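Long-range contacts in DNA-binding response regulator (PDB 6JQS), which probably binds DNA through a LuxR-type helix-turn-helix domain and regulates transcription in a spore-forming bacterium: residues E18-L23 with N45-T50; R9-G14 with L67-L72. All coordinates share one frame; numbering follows the deposited sequence.

Contact 1: residues E18-L23 with N45-T50; sequences EIFQLL and NHISNT
Phe20 reaches Thr50 because its CG stands anti to the carbonyl carbon (chi1 -80°), which carries the ring across to the helix of 45-50. Ile19 has CG1 anti to its carbonyl carbon, which leaves CG2 to meet Ile47 and CD1 to meet His46. The Phe20 ring and the Thr50 side chain point at each other from their own helices. Phe20 CE2 lies 3.5 Å from Thr50 CB and also touches OG1 and CG2. Phe20 CZ packs on the backbone as well, 3.9 Å from Ile47 CA.

The two isoleucines meet branch to branch, with Ile19 CG2 3.8 Å from Ile47 CG1. The other arm of Ile19 crosses His46 at about a right angle, and its CD1 sits 3.6 Å from His46 CB. Leu23 and Ile47 meet tip to tip, their CD1 atoms 3.8 Å apart.

No hydrogen bond joins the segments. Thr50 OG1 donates to His46 O at 2.9 Å and has a weak hydrogen bond with Glu16 OE2 of helix 14-24. The backbone N of Thr50 also donates to His46 O, so two donors hold it.

The axes of the two short segments run nearly perpendicular, at 96°, and come within 10.7 Å. Helices 29-36 and 40-54 probably form the helix-turn-helix, with 40-54 the recognition helix as in LuxR-family relatives. Helix 29-36 adds Leu36 against Ile19 and Thr29 against Ile47. Helix 59-68 packs Ala62, Ile63 and Leu66 against Phe20, so all four helices of the LuxR-type domain meet around this contact.

Contact 2: residues R9-G14 with L67-L72; sequences RSLLTG and LRLGEL
Ser10 and Glu71 make the polar part of the contact. Ser10 OG donates to Glu71 OE1 over 2.9 Å. The hydroxyl comes from above the carboxylate plane, 56° out of it. Ser10 OG also accepts a bond from Leu12 N at 3.2 Å, and the N-H points at it fairly straight, at 163°. One hydroxyl therefore both closes a turn in its own loop and grips the other segment. The other carboxylate oxygen, Glu71 OE2, forms a salt bridge with Arg17 NE on helix 14-24. The two oxygens thus tie Glu71 to the N-terminal loop and to the helix that follows it.

The apolar part lies beside this bond. Leu12 and the aliphatic stem of Glu71 run alongside each other, head to tail. Leu12 CD1 is 4.0 Å from Glu71 CB and almost as close to CG. The bend of the glutamate at chi2 (-65°) lets its stem lie against Leu12 while its carboxylate meets Ser10. Farther out, Leu11 CD2 and Leu69 CD1 make a looser contact at 4.2 Å. Leu12 also packs on Leu66 of helix 59-68.

Each segment carries a recognised local motif. Ser10 and Leu12 form an ST turn, and Thr13 is the N-cap of helix 14-24. Gly70, with positive phi, closes helix 59-68 in a Schellman motif. This surface contact joins the loop that enters the first helix of the LuxR-type helix-turn-helix domain to the chain leaving its last helix.

In the fold
From the N terminus, the loop of 9-14 leads straight into helix 14-24, which supplies residues 18-23 of contact 1. The chain then passes through helix 29-36 before helix 40-54 returns to close contact 1 at 45-50. Helix 59-68 follows, and its C-terminal end with the turn after it closes contact 2 against 9-14. Contact 1 is therefore nested inside the loop closed by contact 2. Their centres are 11 Å apart. The two also touch directly: Leu12 packs on Thr50, and Leu72 packs on Phe20. Contact 1 joins two helices deep in the domain, while contact 2 joins the loop before the first helix to the turn after the last, at the surface.

Contact 1: residues E18-L23 with N45-T50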
loop_
_atom_site.group_PDB
_atom_site.type_symbol
_atom_site.label_atom_id
_atom_site.label_comp_id
_atom_site.label_asym_id
_atom_site.label_seq_id
_atom_site.Cartn_x
_atom_site.Cartn_y
_atom_site.Cartn_z
ATOM N N GLU A 18 5.582 0.767 -2.376
ATOM C CA GLU A 18 5.284 0.605 -3.820
ATOM C C GLU A 18 3.865 0.078 -4.000
ATOM O O GLU A 18 3.239 0.432 -4.999
ATOM C CB GLU A 18 6.143 -0.428 -4.550
ATOM C CG GLU A 18 7.611 -0.087 -4.717
ATOM C CD GLU A 18 8.349 -1.318 -5.244
ATOM O OE1 GLU A 18 9.074 -1.966 -4.457
ATOM O OE2 GLU A 18 8.152 -1.650 -6.435
ATOM N N ILE A 19 3.418 -0.860 -3.168
ATOM C CA ILE A 19 2.016 -1.341 -3.279
ATOM C C ILE A 19 1.013 -0.176 -3.112
ATOM O O ILE A 19 0.019 -0.108 -3.896
ATOM C CB ILE A 19 1.740 -2.485 -2.296
ATOM C CG1 ILE A 19 2.489 -3.753 -2.707
ATOM C CG2 ILE A 19 0.230 -2.689 -2.185
ATOM C CD1 ILE A 19 2.602 -4.799 -1.578
ATOM N N PHE A 20 1.154 0.631 -2.073
ATOM C CA PHE A 20 0.215 1.736 -1.783
ATOM C C PHE A 20 0.355 2.829 -2.863
ATOM O O PHE A 20 -0.682 3.449 -3.156
ATOM C CB PHE A 20 0.394 2.278 -0.370
ATOM C CG PHE A 20 -0.284 1.437 0.677
ATOM C CD1 PHE A 20 -1.611 1.650 0.969
ATOM C CD2 PHE A 20 0.329 0.322 1.222
ATOM C CE1 PHE A 20 -2.312 0.807 1.819
ATOM C CE2 PHE A 20 -0.369 -0.503 2.109
ATOM C CZ PHE A 20 -1.681 -0.255 2.393
ATOM N N GLN A 21 1.554 3.114 -3.383
ATOM C CA GLN A 21 1.681 4.097 -4.516
ATOM C C GLN A 21 0.872 3.610 -5.722
ATOM O O GLN A 21 0.270 4.426 -6.405
ATOM C CB GLN A 21 3.149 4.349 -4.885
ATOM C CG GLN A 21 3.306 5.558 -5.802
ATOM C CD GLN A 21 2.800 6.844 -5.167
ATOM O OE1 GLN A 21 3.433 7.431 -4.302
ATOM N NE2 GLN A 21 1.577 7.211 -5.480
ATOM N N LEU A 22 0.788 2.303 -5.975
ATOM C CA LEU A 22 -0.049 1.776 -7.068
ATOM C C LEU A 22 -1.533 1.805 -6.736
ATOM O O LEU A 22 -2.308 2.004 -7.697
ATOM C CB LEU A 22 0.417 0.364 -7.493
ATOM C CG LEU A 22 1.872 0.276 -7.968
ATOM C CD1 LEU A 22 2.192 -1.121 -8.498
ATOM C CD2 LEU A 22 2.186 1.300 -9.051
ATOM N N LEU A 23 -1.968 1.549 -5.489
ATOM C CA LEU A 23 -3.379 1.765 -5.122
ATOM C C LEU A 23 -3.738 3.238 -5.380
ATOM O O LEU A 23 -4.764 3.532 -5.915
ATOM C CB LEU A 23 -3.585 1.402 -3.653
ATOM C CG LEU A 23 -3.528 -0.094 -3.348
ATOM C CD1 LEU A 23 -3.492 -0.302 -1.840
ATOM C CD2 LEU A 23 -4.705 -0.809 -3.975
ATOM N N ASN A 45 -2.047 -9.378 1.842
ATOM C CA ASN A 45 -1.502 -9.541 3.216
ATOM C C ASN A 45 -0.618 -8.335 3.556
ATOM O O ASN A 45 -0.630 -7.909 4.717
ATOM C CB ASN A 45 -0.808 -10.885 3.425
ATOM C CG ASN A 45 -1.825 -12.013 3.500
ATOM O OD1 ASN A 45 -2.868 -11.857 4.116
ATOM N ND2 ASN A 45 -1.534 -13.123 2.872
ATOM N N HIS A 46 0.058 -7.753 2.587
ATOM C CA HIS A 46 0.890 -6.545 2.853
ATOM C C HIS A 46 -0.005 -5.353 3.229
ATOM O O HIS A 46 0.345 -4.571 4.129
ATOM C CB HIS A 46 1.737 -6.231 1.630
ATOM C CG HIS A 46 3.054 -6.911 1.604
ATOM N ND1 HIS A 46 3.411 -7.777 0.571
ATOM C CD2 HIS A 46 4.093 -6.878 2.463
ATOM C CE1 HIS A 46 4.618 -8.232 0.806
ATOM N NE2 HIS A 46 5.032 -7.737 1.970
ATOM N N ILE A 47 -1.068 -5.177 2.466
ATOM C CA ILE A 47 -2.096 -4.142 2.667
ATOM C C ILE A 47 -2.686 -4.367 4.060
ATOM O O ILE A 47 -2.787 -3.374 4.841
ATOM C CB ILE A 47 -3.132 -4.197 1.530
ATOM C CG1 ILE A 47 -2.537 -3.726 0.201
ATOM C CG2 ILE A 47 -4.370 -3.418 1.924
ATOM C CD1 ILE A 47 -3.384 -4.055 -1.012
ATOM N N SER A 48 -3.076 -5.602 4.402
ATOM C CA SER A 48 -3.683 -5.865 5.739
ATOM C C SER A 48 -2.716 -5.494 6.838
ATOM O O SER A 48 -3.157 -4.873 7.859
ATOM C CB SER A 48 -4.156 -7.254 5.939
ATOM O OG SER A 48 -5.102 -7.558 4.944
ATOM N N ASN A 49 -1.452 -5.873 6.653
ATOM C CA ASN A 49 -0.404 -5.597 7.654
ATOM C C ASN A 49 -0.256 -4.087 7.838
ATOM O O ASN A 49 -0.064 -3.650 8.982
ATOM C CB ASN A 49 0.892 -6.272 7.204
ATOM C CG ASN A 49 1.860 -6.499 8.334
ATOM O OD1 ASN A 49 1.439 -6.812 9.435
ATOM N ND2 ASN A 49 3.141 -6.365 8.044
ATOM N N THR A 50 -0.256 -3.299 6.754
ATOM C CA THR A 50 -0.027 -1.814 6.844
ATOM C C THR A 50 -1.231 -1.191 7.557
ATOM O O THR A 50 -1.089 -0.318 8.418
ATOM C CB THR A 50 0.192 -1.208 5.452
ATOM O OG1 THR A 50 1.246 -1.961 4.876
ATOM C CG2 THR A 50 0.585 0.256 5.474
#

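Contact 2: residues R9-G14 with L67-L72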
loop_
_atom_site.group_PDB
_atom_site.type_symbol
_atom_site.label_atom_id
_atom_site.label_comp_id
_atom_site.label_asym_id
_atom_site.label_seq_id
_atom_site.Cartn_x
_atom_site.Cartn_y
_atom_site.Cartn_z
ATOM N N ARG A 9 15.068 6.116 8.390
ATOM C CA ARG A 9 14.296 4.835 8.289
ATOM C C ARG A 9 12.793 5.147 8.206
ATOM O O ARG A 9 12.348 6.119 8.843
ATOM C CB ARG A 9 14.611 3.921 9.482
ATOM C CG ARG A 9 14.241 2.460 9.267
ATOM C CD ARG A 9 15.397 1.622 8.746
ATOM N NE ARG A 9 16.044 0.885 9.830
ATOM C CZ ARG A 9 17.314 1.006 10.232
ATOM N NH1 ARG A 9 17.744 0.258 11.236
ATOM N NH2 ARG A 9 18.154 1.841 9.642
ATOM N N SER A 10 12.041 4.330 7.461
ATOM C CA SER A 10 10.594 4.508 7.171
ATOM C C SER A 10 9.747 3.627 8.109
ATOM O O SER A 10 10.333 2.833 8.870
ATOM C CB SER A 10 10.336 4.220 5.707
ATOM O OG SER A 10 8.960 4.339 5.386
ATOM N N LEU A 11 8.424 3.795 8.077
ATOM C CA LEU A 11 7.419 2.987 8.831
ATOM C C LEU A 11 7.009 1.794 7.960
ATOM O O LEU A 11 6.499 0.805 8.506
ATOM C CB LEU A 11 6.212 3.878 9.152
ATOM C CG LEU A 11 5.434 3.577 10.433
ATOM C CD1 LEU A 11 6.364 3.338 11.616
ATOM C CD2 LEU A 11 4.456 4.709 10.733
ATOM N N LEU A 12 7.231 1.911 6.649
ATOM C CA LEU A 12 6.961 0.863 5.630
ATOM C C LEU A 12 8.280 0.379 5.040
ATOM O O LEU A 12 9.221 1.201 4.909
ATOM C CB LEU A 12 6.165 1.422 4.449
ATOM C CG LEU A 12 5.021 2.377 4.739
ATOM C CD1 LEU A 12 4.788 3.265 3.522
ATOM C CD2 LEU A 12 3.775 1.587 5.094
ATOM N N THR A 13 8.272 -0.854 4.547
ATOM C CA THR A 13 9.283 -1.374 3.602
ATOM C C THR A 13 9.025 -0.700 2.259
ATOM O O THR A 13 7.876 -0.187 2.091
ATOM C CB THR A 13 9.205 -2.907 3.477
ATOM O OG1 THR A 13 8.062 -3.242 2.683
ATOM C CG2 THR A 13 9.118 -3.582 4.830
ATOM N N GLY A 14 10.059 -0.667 1.408
ATOM C CA GLY A 14 10.010 -0.290 -0.010
ATOM C C GLY A 14 8.871 -1.000 -0.728
ATOM O O GLY A 14 8.182 -0.377 -1.562
ATOM N N LEU A 67 -0.199 9.478 2.823
ATOM C CA LEU A 67 -0.079 10.855 2.221
ATOM C C LEU A 67 0.217 11.869 3.331
ATOM O O LEU A 67 1.117 12.728 3.119
ATOM C CB LEU A 67 -1.349 11.261 1.457
ATOM C CG LEU A 67 -1.622 10.493 0.167
ATOM C CD1 LEU A 67 -3.080 10.609 -0.233
ATOM C CD2 LEU A 67 -0.676 10.950 -0.961
ATOM N N ARG A 68 -0.454 11.807 4.484
ATOM C CA ARG A 68 -0.224 12.782 5.592
ATOM C C ARG A 68 1.201 12.651 6.140
ATOM O O ARG A 68 1.746 13.647 6.613
ATOM C CB ARG A 68 -1.174 12.518 6.759
ATOM C CG ARG A 68 -2.579 13.034 6.533
ATOM C CD ARG A 68 -3.555 12.394 7.481
ATOM N NE ARG A 68 -4.889 12.713 7.033
ATOM C CZ ARG A 68 -5.941 11.866 7.065
ATOM N NH1 ARG A 68 -5.836 10.638 7.517
ATOM N NH2 ARG A 68 -7.108 12.254 6.603
ATOM N N LEU A 69 1.781 11.458 6.077
ATOM C CA LEU A 69 3.143 11.172 6.620
ATOM C C LEU A 69 4.237 11.475 5.591
ATOM O O LEU A 69 5.397 11.241 5.932
ATOM C CB LEU A 69 3.259 9.695 7.006
ATOM C CG LEU A 69 2.561 9.260 8.294
ATOM C CD1 LEU A 69 2.650 7.750 8.433
ATOM C CD2 LEU A 69 3.148 9.921 9.517
ATOM N N GLY A 70 3.887 11.837 4.361
ATOM C CA GLY A 70 4.841 12.129 3.275
ATOM C C GLY A 70 5.399 10.879 2.614
ATOM O O GLY A 70 6.328 11.023 1.825
ATOM N N GLU A 71 4.801 9.697 2.835
ATOM C CA GLU A 71 5.290 8.425 2.257
ATOM C C GLU A 71 4.829 8.177 0.826
ATOM O O GLU A 71 5.441 7.319 0.155
ATOM C CB GLU A 71 4.830 7.244 3.122
ATOM C CG GLU A 71 5.596 7.156 4.404
ATOM C CD GLU A 71 7.092 6.852 4.261
ATOM O OE1 GLU A 71 7.795 6.945 5.283
ATOM O OE2 GLU A 71 7.570 6.559 3.132
ATOM N N LEU A 72 3.737 8.797 0.392
ATOM C CA LEU A 72 3.176 8.600 -0.957
ATOM C C LEU A 72 3.055 9.990 -1.615
ATOM O O LEU A 72 2.886 10.947 -0.887
ATOM C CB LEU A 72 1.793 7.944 -0.858
ATOM C CG LEU A 72 1.708 6.559 -0.193
ATOM C CD1 LEU A 72 0.242 6.134 -0.093
ATOM C CD2 LEU A 72 2.497 5.536 -0.953
#